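PDB 2RBG: DUF5751 domain-containing protein from Sulfolobus tokodaii, which is of unknown function but adopts a small Rossmann-like alpha/beta fold with a five-stranded parallel sheet. Local coordinates for residues N19-I24 against I38-E43; L26-S31 against I61-E66; Q47-L52 against L67-K72; D76-N81 against D107-A112; F101-V106 against F121-S126. All coordinates share one frame; numbering follows the deposited sequence.

Interaction 1 (N19-I24 against I38-E43); sequences NYFRKI and INVFTE
F21 on helix 17-31 reaches I38 and V40 on strand 35-41, packing the helix of a beta-alpha-beta crossover (strand 6-11, helix 17-31, strand 35-41) onto its own second strand. The short helical and strand axes approach to 12.2 Å and run nearly antiparallel, at 156°, so side chains alone bridge the gap. The aromatic-aliphatic contacts come first. V40 CG2 sits at the edge of the F21 ring, near its plane, 4.1 Å from CZ. V40 puts that methyl there by setting it anti to its own carbonyl carbon. I38 approaches the ring at a slant, its CD1 lying 4.1 Å from F21 CE2, while I38 CG2 reaches the next ring atom, CZ, at 4.1 Å. Shortening F21 to an alanine would probably open a gap between the helix and the strand, leaving I38 and V40 without their aromatic neighbour. The aliphatic-aliphatic term is thinner: I24 CG2 approaches I38 CD1 at 4.4 Å. On the far side of the strand, F41 meets F78 edge-to-face, consistent with a sheet packed on two sides. Within the helix, I24 also holds the F21 ring from one face, its CD1 standing 3.8 Å above the plane, over the ring centre.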
# COMPACT_ATOMS: atom_id res chain seq x y z
N ASN A 19 9.83 -6.62 11.46
CA ASN A 19 9.14 -6.75 10.19
C ASN A 19 9.15 -5.46 9.37
O ASN A 19 9.38 -5.49 8.15
CB ASN A 19 7.69 -7.19 10.40
CG ASN A 19 7.58 -8.58 10.99
OD1 ASN A 19 8.30 -9.50 10.59
ND2 ASN A 19 6.67 -8.75 11.94
N TYR A 20 8.91 -4.33 10.02
CA TYR A 20 8.89 -3.06 9.30
C TYR A 20 10.25 -2.61 8.79
O TYR A 20 10.34 -2.02 7.72
CB TYR A 20 8.28 -1.95 10.14
CG TYR A 20 6.77 -1.87 10.05
CD1 TYR A 20 5.96 -2.87 10.60
CD2 TYR A 20 6.14 -0.79 9.43
CE1 TYR A 20 4.57 -2.79 10.53
CE2 TYR A 20 4.75 -0.70 9.35
CZ TYR A 20 3.97 -1.70 9.91
OH TYR A 20 2.60 -1.61 9.88
N PHE A 21 11.32 -2.87 9.53
CA PHE A 21 12.63 -2.45 9.04
C PHE A 21 13.04 -3.25 7.82
O PHE A 21 13.85 -2.80 7.01
CB PHE A 21 13.69 -2.54 10.14
CG PHE A 21 13.88 -1.24 10.88
CD1 PHE A 21 12.94 -0.82 11.82
CD2 PHE A 21 14.93 -0.39 10.56
CE1 PHE A 21 13.05 0.43 12.43
CE2 PHE A 21 15.05 0.86 11.17
CZ PHE A 21 14.11 1.27 12.11
N ARG A 22 12.47 -4.44 7.67
CA ARG A 22 12.76 -5.25 6.51
C ARG A 22 12.14 -4.51 5.31
O ARG A 22 12.73 -4.47 4.23
CB ARG A 22 12.13 -6.65 6.66
CG ARG A 22 12.39 -7.57 5.48
CD ARG A 22 11.84 -8.97 5.70
NE ARG A 22 12.62 -9.76 6.66
CZ ARG A 22 12.43 -11.05 6.88
NH1 ARG A 22 11.48 -11.70 6.21
NH2 ARG A 22 13.18 -11.71 7.76
N LYS A 23 10.97 -3.92 5.52
CA LYS A 23 10.30 -3.17 4.47
C LYS A 23 11.08 -1.90 4.13
O LYS A 23 11.25 -1.56 2.96
CB LYS A 23 8.88 -2.77 4.90
CG LYS A 23 7.90 -3.91 5.08
CD LYS A 23 6.50 -3.36 5.39
CE LYS A 23 5.46 -4.46 5.37
NZ LYS A 23 5.35 -5.08 4.01
N ILE A 24 11.54 -1.20 5.16
CA ILE A 24 12.28 0.03 4.95
C ILE A 24 13.43 -0.14 3.97
O ILE A 24 13.57 0.63 3.02
CB ILE A 24 12.84 0.56 6.29
CG1 ILE A 24 11.68 1.07 7.16
CG2 ILE A 24 13.86 1.68 6.04
CD1 ILE A 24 12.08 1.45 8.57
N ILE A 38 16.67 7.78 8.98
CA ILE A 38 15.52 7.14 9.61
C ILE A 38 15.12 7.79 10.93
O ILE A 38 15.94 7.93 11.84
CB ILE A 38 15.82 5.65 9.85
CG1 ILE A 38 16.28 5.01 8.55
CG2 ILE A 38 14.58 4.95 10.39
CD1 ILE A 38 16.78 3.59 8.71
N ASN A 39 13.85 8.17 11.02
CA ASN A 39 13.31 8.81 12.21
C ASN A 39 12.23 7.93 12.80
O ASN A 39 11.18 7.72 12.19
CB ASN A 39 12.76 10.18 11.85
CG ASN A 39 13.86 11.14 11.44
OD1 ASN A 39 14.46 11.81 12.29
ND2 ASN A 39 14.14 11.20 10.15
N VAL A 40 12.49 7.43 14.01
CA VAL A 40 11.58 6.54 14.69
C VAL A 40 10.91 7.22 15.87
O VAL A 40 11.58 7.73 16.77
CB VAL A 40 12.34 5.30 15.21
CG1 VAL A 40 11.35 4.26 15.72
CG2 VAL A 40 13.21 4.73 14.10
N PHE A 41 9.58 7.23 15.87
CA PHE A 41 8.81 7.84 16.94
C PHE A 41 8.39 6.70 17.86
O PHE A 41 7.45 5.96 17.57
CB PHE A 41 7.63 8.58 16.33
CG PHE A 41 8.05 9.65 15.37
CD1 PHE A 41 8.46 10.90 15.83
CD2 PHE A 41 8.14 9.38 14.00
CE1 PHE A 41 8.96 11.86 14.95
CE2 PHE A 41 8.64 10.34 13.12
CZ PHE A 41 9.05 11.58 13.60
N THR A 42 9.13 6.56 18.95
CA THR A 42 8.91 5.47 19.90
C THR A 42 9.40 5.87 21.29
O THR A 42 10.09 6.87 21.45
CB THR A 42 9.70 4.23 19.43
OG1 THR A 42 9.51 3.15 20.36
CG2 THR A 42 11.19 4.55 19.33
N GLU A 43 9.05 5.06 22.28
CA GLU A 43 9.48 5.31 23.66
C GLU A 43 10.65 4.39 24.00
O GLU A 43 11.23 4.47 25.08
CB GLU A 43 8.33 5.07 24.63
CG GLU A 43 7.11 5.96 24.40
CD GLU A 43 7.45 7.44 24.47
OE1 GLU A 43 8.09 7.86 25.47
OE2 GLU A 43 7.09 8.19 23.54

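Interaction 2 (L26-S31 against I61-E66); sequences LDVRSS and IDIGYE
I63 meets V28 and R29 of helix 17-31 just ahead of strand 64-70, the outermost strand on its side of the chain's parallel, Rossmann-like sheet, so the C-terminal part of the helix is packed against the approach to that strand. The two backbones come nearest at R29 and I63, whose CA atoms are 7.8 Å apart. Followed outward, the I63 side chain leaves the main chain toward the helix and forks at CB. One branch is CG2, anti to the backbone N; this methyl meets V28 CG1 at 4.0 Å, the two side chains lying alongside each other and pointing opposite ways. The other branch runs through CG1, and chi2 of -60° turns it so that its tip, CD1, lies 4.2 Å from R29 CG. One branched residue therefore touches two consecutive helix positions with different methyls. R29 offers I63 only the base of its chain. Beyond CG the chain extends to NE, which hydrogen-bonds N60 OD1; its NH2 stays 5.2 Å from D62 OD2, too far for a salt bridge, though the opposite charges may still attract weakly. On the helix side, V28 also packs on T36 and L91, and so lies in the core between helix and sheet. Its carbonyl receives the S31 hydroxyl at 2.6 Å from V28 O to S31 OG, with a C=O...OG angle of 132° and OG tilted 16° from the carbonyl plane.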
# COMPACT_ATOMS: atom_id res chain seq x y z
N LEU A 26 13.91 -2.56 1.78
CA LEU A 26 13.45 -3.00 0.46
C LEU A 26 13.11 -1.74 -0.33
O LEU A 26 13.48 -1.60 -1.50
CB LEU A 26 12.19 -3.86 0.59
CG LEU A 26 12.30 -5.38 0.43
CD1 LEU A 26 13.12 -5.95 1.55
CD2 LEU A 26 10.91 -6.01 0.45
N ASP A 27 12.40 -0.82 0.31
CA ASP A 27 12.00 0.42 -0.35
C ASP A 27 13.16 1.35 -0.62
O ASP A 27 13.23 1.96 -1.69
CB ASP A 27 10.92 1.13 0.47
CG ASP A 27 9.60 0.38 0.48
OD1 ASP A 27 9.23 -0.16 -0.58
OD2 ASP A 27 8.94 0.33 1.54
N VAL A 28 14.09 1.47 0.33
CA VAL A 28 15.23 2.35 0.12
C VAL A 28 16.06 1.84 -1.06
O VAL A 28 16.46 2.61 -1.94
CB VAL A 28 16.13 2.43 1.37
CG1 VAL A 28 17.44 3.13 1.03
CG2 VAL A 28 15.40 3.20 2.48
N ARG A 29 16.31 0.53 -1.10
CA ARG A 29 17.09 -0.03 -2.20
C ARG A 29 16.44 0.24 -3.55
O ARG A 29 17.11 0.62 -4.51
CB ARG A 29 17.28 -1.54 -2.00
CG ARG A 29 18.28 -1.91 -0.92
CD ARG A 29 18.38 -3.42 -0.81
NE ARG A 29 19.39 -3.87 0.14
CZ ARG A 29 20.52 -4.49 -0.20
NH1 ARG A 29 20.78 -4.75 -1.48
NH2 ARG A 29 21.37 -4.87 0.73
N SER A 30 15.12 0.06 -3.63
CA SER A 30 14.40 0.29 -4.88
C SER A 30 14.38 1.76 -5.31
O SER A 30 14.24 2.05 -6.50
CB SER A 30 12.96 -0.22 -4.77
OG SER A 30 12.91 -1.63 -4.75
N SER A 31 14.52 2.66 -4.35
CA SER A 31 14.49 4.10 -4.64
C SER A 31 15.71 4.57 -5.43
O SER A 31 15.68 5.63 -6.05
CB SER A 31 14.39 4.91 -3.35
OG SER A 31 15.64 4.95 -2.69
N ILE A 61 23.98 -3.74 4.93
CA ILE A 61 25.22 -3.07 5.30
C ILE A 61 25.68 -2.03 4.27
O ILE A 61 26.31 -1.04 4.63
CB ILE A 61 26.35 -4.11 5.50
CG1 ILE A 61 27.59 -3.45 6.09
CG2 ILE A 61 26.67 -4.80 4.19
CD1 ILE A 61 27.44 -3.06 7.54
N ASP A 62 25.35 -2.25 3.00
CA ASP A 62 25.76 -1.31 1.95
C ASP A 62 25.03 0.03 2.02
O ASP A 62 25.54 1.04 1.56
CB ASP A 62 25.53 -1.91 0.56
CG ASP A 62 26.45 -3.08 0.26
OD1 ASP A 62 27.40 -3.31 1.04
OD2 ASP A 62 26.23 -3.76 -0.76
N ILE A 63 23.84 0.02 2.61
CA ILE A 63 23.05 1.25 2.72
C ILE A 63 23.54 2.11 3.87
O ILE A 63 23.71 1.64 4.99
CB ILE A 63 21.55 0.93 2.96
CG1 ILE A 63 20.98 0.13 1.78
CG2 ILE A 63 20.77 2.23 3.13
CD1 ILE A 63 21.07 0.85 0.45
N GLY A 64 23.78 3.39 3.59
CA GLY A 64 24.23 4.29 4.63
C GLY A 64 22.99 4.84 5.31
O GLY A 64 22.03 5.21 4.64
N TYR A 65 22.99 4.90 6.63
CA TYR A 65 21.82 5.42 7.31
C TYR A 65 22.16 6.12 8.61
O TYR A 65 23.23 5.92 9.19
CB TYR A 65 20.84 4.27 7.61
CG TYR A 65 21.27 3.41 8.79
CD1 TYR A 65 21.01 3.82 10.10
CD2 TYR A 65 21.98 2.23 8.59
CE1 TYR A 65 21.45 3.08 11.18
CE2 TYR A 65 22.43 1.48 9.68
CZ TYR A 65 22.16 1.91 10.97
OH TYR A 65 22.60 1.18 12.05
N GLU A 66 21.23 6.96 9.05
CA GLU A 66 21.35 7.67 10.31
C GLU A 66 20.07 7.28 11.02
O GLU A 66 19.03 7.12 10.37
CB GLU A 66 21.38 9.19 10.10
CG GLU A 66 22.66 9.71 9.47
CD GLU A 66 22.73 11.23 9.51
OE1 GLU A 66 21.81 11.88 8.97
OE2 GLU A 66 23.71 11.76 10.07

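Interaction 3 (Q47-L52 against L67-K72); sequences QELVTL and LFLWKK
L49, L67 and L69 carry this contact, burying 59, 41 and 31 Å² respectively, and together they pack helix 46-52 on strand 64-70. Both elements belong to a beta-alpha-beta crossover of the Rossmann-like sheet, in which the chain leaves strand 35-41, passes through helices 46-52 and 54-59, and returns as strand 64-70. The short axes are 10.6 Å apart at 125°, a spacing bridged by interdigitating side chains. L49 contributes mainly one methyl. With CG anti to the backbone N (chi1 173°), its CD2 is directed to the strand and lies 3.8 Å from L67 CD2. The same L49 CD2 is also 3.8 Å from L69 CD1, so this one carbon is lodged between two leucines that are two positions apart on the same side of the strand. L69 forks round it, its CG and CD2 standing only slightly farther off than CD1. V50 adds a lesser touch at the L67 end, where its CG2 is 4.3 Å from L67 CD2. Y46, one residue before the helical segment, also packs on L67 and L69. In the helix behind, Q47 O accepts two bonds from T51, which arrive from opposite faces of its carbonyl plane: one from N and one from OG1, the latter 2.9 Å long.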
# COMPACT_ATOMS: atom_id res chain seq x y z
N GLN A 47 19.70 1.52 21.96
CA GLN A 47 20.31 0.20 22.04
C GLN A 47 19.33 -0.96 21.92
O GLN A 47 19.66 -1.98 21.31
CB GLN A 47 21.12 0.07 23.33
CG GLN A 47 22.34 0.97 23.37
CD GLN A 47 23.18 0.87 22.10
OE1 GLN A 47 23.53 -0.22 21.66
NE2 GLN A 47 23.49 2.02 21.51
N GLU A 48 18.15 -0.82 22.50
CA GLU A 48 17.16 -1.89 22.42
C GLU A 48 16.65 -2.02 20.99
O GLU A 48 16.46 -3.12 20.49
CB GLU A 48 15.99 -1.63 23.37
CG GLU A 48 14.83 -2.60 23.19
CD GLU A 48 13.89 -2.65 24.37
OE1 GLU A 48 13.55 -1.57 24.92
OE2 GLU A 48 13.47 -3.76 24.75
N LEU A 49 16.45 -0.88 20.33
CA LEU A 49 15.98 -0.90 18.95
C LEU A 49 17.01 -1.56 18.05
O LEU A 49 16.69 -2.47 17.29
CB LEU A 49 15.72 0.53 18.45
CG LEU A 49 15.38 0.62 16.95
CD1 LEU A 49 14.10 -0.14 16.66
CD2 LEU A 49 15.25 2.08 16.54
N VAL A 50 18.25 -1.09 18.14
CA VAL A 50 19.34 -1.63 17.33
C VAL A 50 19.46 -3.14 17.51
O VAL A 50 19.83 -3.86 16.59
CB VAL A 50 20.68 -0.97 17.69
CG1 VAL A 50 21.79 -1.54 16.83
CG2 VAL A 50 20.58 0.54 17.50
N THR A 51 19.14 -3.61 18.72
CA THR A 51 19.20 -5.04 19.00
C THR A 51 18.09 -5.75 18.23
O THR A 51 18.32 -6.79 17.61
CB THR A 51 19.04 -5.31 20.51
OG1 THR A 51 20.18 -4.78 21.20
CG2 THR A 51 18.92 -6.80 20.78
N LEU A 52 16.89 -5.17 18.25
CA LEU A 52 15.76 -5.76 17.54
C LEU A 52 15.94 -5.80 16.03
O LEU A 52 15.56 -6.77 15.38
CB LEU A 52 14.47 -4.99 17.87
CG LEU A 52 13.89 -5.13 19.27
CD1 LEU A 52 12.67 -4.23 19.41
CD2 LEU A 52 13.52 -6.58 19.53
N LEU A 67 20.14 7.09 12.33
CA LEU A 67 18.97 6.69 13.10
C LEU A 67 18.70 7.68 14.22
O LEU A 67 19.57 7.97 15.04
CB LEU A 67 19.19 5.29 13.67
CG LEU A 67 18.07 4.65 14.50
CD1 LEU A 67 16.82 4.52 13.65
CD2 LEU A 67 18.53 3.29 14.99
N PHE A 68 17.47 8.20 14.25
CA PHE A 68 17.06 9.16 15.27
C PHE A 68 15.76 8.67 15.91
O PHE A 68 14.80 8.34 15.21
CB PHE A 68 16.83 10.54 14.65
CG PHE A 68 18.07 11.17 14.09
CD1 PHE A 68 19.01 11.73 14.94
CD2 PHE A 68 18.30 11.18 12.73
CE1 PHE A 68 20.18 12.30 14.43
CE2 PHE A 68 19.46 11.75 12.21
CZ PHE A 68 20.40 12.31 13.06
N LEU A 69 15.74 8.62 17.23
CA LEU A 69 14.54 8.21 17.95
C LEU A 69 13.93 9.42 18.62
O LEU A 69 14.63 10.24 19.21
CB LEU A 69 14.87 7.14 18.99
CG LEU A 69 15.08 5.71 18.48
CD1 LEU A 69 16.23 5.68 17.48
CD2 LEU A 69 15.36 4.79 19.65
N TRP A 70 12.61 9.54 18.51
CA TRP A 70 11.88 10.65 19.09
C TRP A 70 10.68 10.20 19.90
O TRP A 70 9.91 9.36 19.44
CB TRP A 70 11.36 11.59 18.00
CG TRP A 70 12.38 12.02 17.02
CD1 TRP A 70 12.54 11.56 15.74
CD2 TRP A 70 13.39 13.01 17.22
NE1 TRP A 70 13.58 12.22 15.13
CE2 TRP A 70 14.12 13.11 16.01
CE3 TRP A 70 13.74 13.83 18.30
CZ2 TRP A 70 15.19 14.00 15.86
CZ3 TRP A 70 14.80 14.71 18.15
CH2 TRP A 70 15.52 14.79 16.94
N LYS A 71 10.53 10.74 21.10
CA LYS A 71 9.36 10.41 21.89
C LYS A 71 8.29 11.25 21.20
O LYS A 71 8.62 12.28 20.60
CB LYS A 71 9.54 10.84 23.34
CG LYS A 71 10.58 10.02 24.09
CD LYS A 71 10.66 10.43 25.55
CE LYS A 71 11.61 9.53 26.32
NZ LYS A 71 12.99 9.56 25.75
N LYS A 72 7.03 10.84 21.26
CA LYS A 72 5.98 11.59 20.60
C LYS A 72 5.95 13.07 20.96
O LYS A 72 5.52 13.90 20.16
CB LYS A 72 4.62 10.94 20.89
CG LYS A 72 4.52 9.53 20.32
CD LYS A 72 3.17 8.89 20.59
CE LYS A 72 3.12 7.48 20.02
NZ LYS A 72 1.82 6.81 20.29

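Interaction 4 (D76-N81 against D107-A112); sequences DIFLKN and DNLPTA
L79 and F78 of helix 75-82 meet L109, which lies in the short link between helices 99-107 and 111-114, so the contact joins elements flanking one face of the parallel, Rossmann-like sheet. The backbones are closest at L79 and L109, with CA atoms 7.7 Å apart, and the buried surface is modest, 125 Å² in all. Apolar packing does nearly all the work. L109 CD2 comes in at the edge of the F78 ring, near its plane, and rests 4.2 Å from CE2; the two side chains cross at about a right angle, so the methyl abuts the rim and does not lie over the ring. In F78, CG stands roughly anti to the backbone N (chi1 156°), which carries the ring to L109, and chi2 sets its turn. The same L109 CD2 lies 4.3 Å from L79 CD2, and one methyl thus serves both helix residues. Farther in, F78 and L109 both pack on L9 of strand 6-11, which places their junction at the sheet surface.

The approach to a polar atom is a van der Waals one: L79 CD2 passes 4.3 Å from the main-chain N108 O. P110 follows L109 at the N-cap position of helix 111-114, with its ring packed on L82, the helix 75-82 residue that L109 also touches. Some polar bonds stay within each side: D107 O is hydrogen-bonded by K114 NZ, and K80 NZ pairs with E83 OE1 in a salt bridge. At the start of the helical segment, D76 OD1 takes a weak bond from I77 N, 2.8 Å long but bent to 115° at the hydrogen.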
# COMPACT_ATOMS: atom_id res chain seq x y z
N ASP A 76 8.39 18.10 17.69
CA ASP A 76 8.76 19.46 17.32
C ASP A 76 10.26 19.60 17.04
O ASP A 76 10.66 20.39 16.18
CB ASP A 76 8.30 20.47 18.39
CG ASP A 76 8.88 20.20 19.77
OD1 ASP A 76 9.50 19.14 20.00
OD2 ASP A 76 8.69 21.07 20.65
N ILE A 77 11.09 18.83 17.75
CA ILE A 77 12.53 18.88 17.52
C ILE A 77 12.82 18.25 16.16
O ILE A 77 13.64 18.75 15.39
CB ILE A 77 13.31 18.11 18.61
CG1 ILE A 77 13.00 18.70 19.99
CG2 ILE A 77 14.80 18.18 18.34
CD1 ILE A 77 13.56 17.89 21.15
N PHE A 78 12.14 17.14 15.88
CA PHE A 78 12.30 16.47 14.60
C PHE A 78 12.00 17.42 13.44
O PHE A 78 12.78 17.55 12.50
CB PHE A 78 11.37 15.26 14.51
CG PHE A 78 11.04 14.86 13.10
CD1 PHE A 78 12.01 14.29 12.28
CD2 PHE A 78 9.78 15.11 12.58
CE1 PHE A 78 11.72 13.98 10.95
CE2 PHE A 78 9.48 14.81 11.25
CZ PHE A 78 10.45 14.24 10.44
N LEU A 79 10.86 18.09 13.52
CA LEU A 79 10.45 19.02 12.48
C LEU A 79 11.42 20.19 12.33
O LEU A 79 11.68 20.65 11.22
CB LEU A 79 9.03 19.51 12.74
CG LEU A 79 7.96 18.44 12.51
CD1 LEU A 79 6.63 18.89 13.10
CD2 LEU A 79 7.83 18.18 11.02
N LYS A 80 11.95 20.68 13.45
CA LYS A 80 12.89 21.80 13.39
C LYS A 80 14.19 21.34 12.73
O LYS A 80 14.71 22.01 11.83
CB LYS A 80 13.19 22.34 14.79
CG LYS A 80 14.16 23.52 14.80
CD LYS A 80 13.63 24.69 13.98
CE LYS A 80 14.63 25.83 13.91
NZ LYS A 80 14.10 26.99 13.14
N ASN A 81 14.71 20.20 13.16
CA ASN A 81 15.94 19.66 12.60
C ASN A 81 15.79 19.36 11.12
O ASN A 81 16.76 19.43 10.36
CB ASN A 81 16.35 18.38 13.34
CG ASN A 81 16.86 18.65 14.75
OD1 ASN A 81 16.86 19.79 15.22
ND2 ASN A 81 17.29 17.60 15.43
N ASP A 107 1.11 15.30 7.43
CA ASP A 107 0.39 16.50 7.02
C ASP A 107 1.21 17.77 7.25
O ASP A 107 1.03 18.76 6.55
CB ASP A 107 -0.94 16.65 7.77
CG ASP A 107 -1.93 15.56 7.43
OD1 ASP A 107 -1.98 15.13 6.25
OD2 ASP A 107 -2.69 15.14 8.33
N ASN A 108 2.10 17.74 8.24
CA ASN A 108 2.91 18.90 8.56
C ASN A 108 4.30 18.94 7.93
O ASN A 108 5.09 19.84 8.22
CB ASN A 108 3.05 19.05 10.08
CG ASN A 108 1.76 19.47 10.75
OD1 ASN A 108 0.80 18.70 10.84
ND2 ASN A 108 1.71 20.72 11.21
N LEU A 109 4.60 17.98 7.07
CA LEU A 109 5.91 17.96 6.40
C LEU A 109 5.92 19.00 5.29
O LEU A 109 4.86 19.37 4.77
CB LEU A 109 6.19 16.59 5.79
CG LEU A 109 6.38 15.40 6.74
CD1 LEU A 109 6.49 14.12 5.92
CD2 LEU A 109 7.62 15.61 7.60
N PRO A 110 7.11 19.47 4.90
CA PRO A 110 7.21 20.47 3.83
C PRO A 110 6.58 19.93 2.55
O PRO A 110 6.62 18.73 2.27
CB PRO A 110 8.72 20.66 3.68
CG PRO A 110 9.22 20.44 5.08
CD PRO A 110 8.43 19.22 5.51
N THR A 111 5.99 20.83 1.77
CA THR A 111 5.33 20.46 0.52
C THR A 111 6.22 19.63 -0.40
O THR A 111 5.81 18.59 -0.91
CB THR A 111 4.88 21.71 -0.25
OG1 THR A 111 3.98 22.47 0.56
CG2 THR A 111 4.20 21.32 -1.55
N ALA A 112 7.45 20.09 -0.61
CA ALA A 112 8.39 19.40 -1.49
C ALA A 112 8.67 17.97 -1.07
O ALA A 112 8.90 17.10 -1.91
CB ALA A 112 9.70 20.19 -1.57

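Interaction 5 (F101-V106 against F121-S126); sequences FMSKIV and FCRKLS
S103 and R123 bring the backbones to a CA separation of 6.6 Å, where helix 99-107 faces a type I beta turn from C122 to L125 closed by L125 N to C122 O at 3.1 Å. Three side-chain pairs fill the gap. The selenomethionine M102 lays its CG 3.7 Å from C122 SG, while its chain, bent at chi2 and chi3, leads the selenium and CE away to the sheet, where the residue packs on L9 and F41. S103 OG touches the aliphatic part of R123, 3.4 Å from CG; its hydrogen bond goes to K99 O.

In the Rossmann-like fold this turn follows strand 117-121, the last strand of the sheet, and C122 SG is joined by a disulfide to C94 of the neighbouring strand 89-94. M102 thus packs against one sulfur of a covalent link between adjacent strand ends. The turn also reaches the second subunit, where K124 NZ forms a salt bridge with E74 of that chain. R123 NE is held in a salt bridge by D120, and a bend at chi3 (-66°) swings the guanidinium back over the helix. V106 CG1 lies 3.5 Å above the guanidinium plane, offset toward its rim and nearest to NH1, at 3.6 Å.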
# COMPACT_ATOMS: atom_id res chain seq x y z
N PHE A 101 -1.38 9.40 14.67
CA PHE A 101 -0.16 10.14 14.98
C PHE A 101 0.68 10.39 13.73
O PHE A 101 0.99 11.54 13.40
CB PHE A 101 0.67 9.37 16.00
CG PHE A 101 2.00 9.99 16.30
CD1 PHE A 101 2.07 11.23 16.92
CD2 PHE A 101 3.18 9.34 15.96
CE1 PHE A 101 3.31 11.82 17.21
CE2 PHE A 101 4.41 9.91 16.24
CZ PHE A 101 4.48 11.15 16.86
N MSE A 102 1.05 9.32 13.04
CA MSE A 102 1.87 9.46 11.84
C MSE A 102 1.20 10.29 10.75
O MSE A 102 1.86 11.08 10.07
CB MSE A 102 2.23 8.08 11.28
CG MSE A 102 3.10 8.13 10.03
SE MSE A 102 4.73 9.15 10.28
CE MSE A 102 5.68 7.88 11.33
N SER A 103 -0.11 10.13 10.58
CA SER A 103 -0.83 10.89 9.57
C SER A 103 -0.72 12.39 9.81
O SER A 103 -0.59 13.17 8.87
CB SER A 103 -2.31 10.48 9.54
OG SER A 103 -2.46 9.15 9.09
N LYS A 104 -0.75 12.78 11.08
CA LYS A 104 -0.65 14.20 11.42
C LYS A 104 0.75 14.73 11.09
O LYS A 104 0.89 15.83 10.55
CB LYS A 104 -0.94 14.40 12.91
CG LYS A 104 -0.86 15.85 13.37
CD LYS A 104 -1.35 16.01 14.81
CE LYS A 104 -0.54 15.16 15.78
NZ LYS A 104 -1.00 15.32 17.19
N ILE A 105 1.77 13.94 11.41
CA ILE A 105 3.15 14.34 11.12
C ILE A 105 3.33 14.55 9.62
O ILE A 105 3.90 15.54 9.19
CB ILE A 105 4.16 13.27 11.61
CG1 ILE A 105 4.11 13.15 13.13
CG2 ILE A 105 5.57 13.64 11.17
CD1 ILE A 105 5.08 12.13 13.70
N VAL A 106 2.83 13.60 8.83
CA VAL A 106 2.94 13.70 7.38
C VAL A 106 2.27 14.97 6.87
O VAL A 106 2.80 15.65 5.99
CB VAL A 106 2.30 12.48 6.68
CG1 VAL A 106 2.34 12.66 5.17
CG2 VAL A 106 3.05 11.21 7.07
N PHE A 121 3.27 2.90 3.83
CA PHE A 121 2.64 1.72 4.39
C PHE A 121 2.09 2.24 5.70
O PHE A 121 2.65 2.01 6.77
CB PHE A 121 3.65 0.61 4.66
CG PHE A 121 3.02 -0.71 5.00
CD1 PHE A 121 2.60 -1.57 3.99
CD2 PHE A 121 2.80 -1.08 6.32
CE1 PHE A 121 1.98 -2.78 4.29
CE2 PHE A 121 2.18 -2.29 6.63
CZ PHE A 121 1.76 -3.14 5.61
N CYS A 122 0.98 2.97 5.61
CA CYS A 122 0.40 3.57 6.80
C CYS A 122 -1.03 4.08 6.61
O CYS A 122 -1.98 3.47 7.09
CB CYS A 122 1.30 4.71 7.27
SG CYS A 122 0.68 5.65 8.69
N ARG A 123 -1.16 5.20 5.91
CA ARG A 123 -2.47 5.81 5.71
C ARG A 123 -3.55 4.98 5.02
O ARG A 123 -4.74 5.15 5.32
CB ARG A 123 -2.30 7.16 5.00
CG ARG A 123 -1.64 8.20 5.91
CD ARG A 123 -1.42 9.53 5.21
NE ARG A 123 -0.45 9.42 4.13
CZ ARG A 123 -0.10 10.43 3.34
NH1 ARG A 123 -0.63 11.63 3.52
NH2 ARG A 123 0.79 10.23 2.38
N LYS A 124 -3.17 4.07 4.12
CA LYS A 124 -4.17 3.24 3.45
C LYS A 124 -4.53 1.98 4.24
O LYS A 124 -5.37 1.20 3.81
CB LYS A 124 -3.69 2.84 2.04
CG LYS A 124 -3.78 3.95 0.98
CD LYS A 124 -3.37 3.42 -0.39
CE LYS A 124 -3.50 4.48 -1.48
NZ LYS A 124 -3.16 3.94 -2.84
N LEU A 125 -3.90 1.79 5.40
CA LEU A 125 -4.20 0.62 6.22
C LEU A 125 -5.59 0.75 6.82
O LEU A 125 -5.98 1.81 7.29
CB LEU A 125 -3.18 0.47 7.36
CG LEU A 125 -1.77 0.02 6.99
CD1 LEU A 125 -0.88 0.16 8.21
CD2 LEU A 125 -1.80 -1.42 6.51
N SER A 126 -6.35 -0.34 6.79
CA SER A 126 -7.70 -0.35 7.34
C SER A 126 -7.70 -0.73 8.81
O SER A 126 -8.68 -0.39 9.51
CB SER A 126 -8.60 -1.31 6.54
OG SER A 126 -8.11 -2.63 6.59

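In the fold
From the N terminus, interaction 1 closes the loop from helix 17-31 to strand 35-41. Interaction 2 starts later on the same helix and ends ahead of strand 64-70, crossing interaction 1 in the chain. Interaction 3 opens only after interaction 1 has closed, and crosses interaction 2; strands 35-41 and 64-70, neighbours in the sheet, carry 1 and 3 with their centres about 8 Å apart. Interactions 4 and 5 come later and cross each other; none of the five nests. Helices 17-31 and 46-52 cover one face of the sheet, helices 75-82 and 99-107 the other, where F41 and W70 link interactions 1 and 3 to interaction 4. F121 of interaction 5 meets Y20 and K23 of interaction 1.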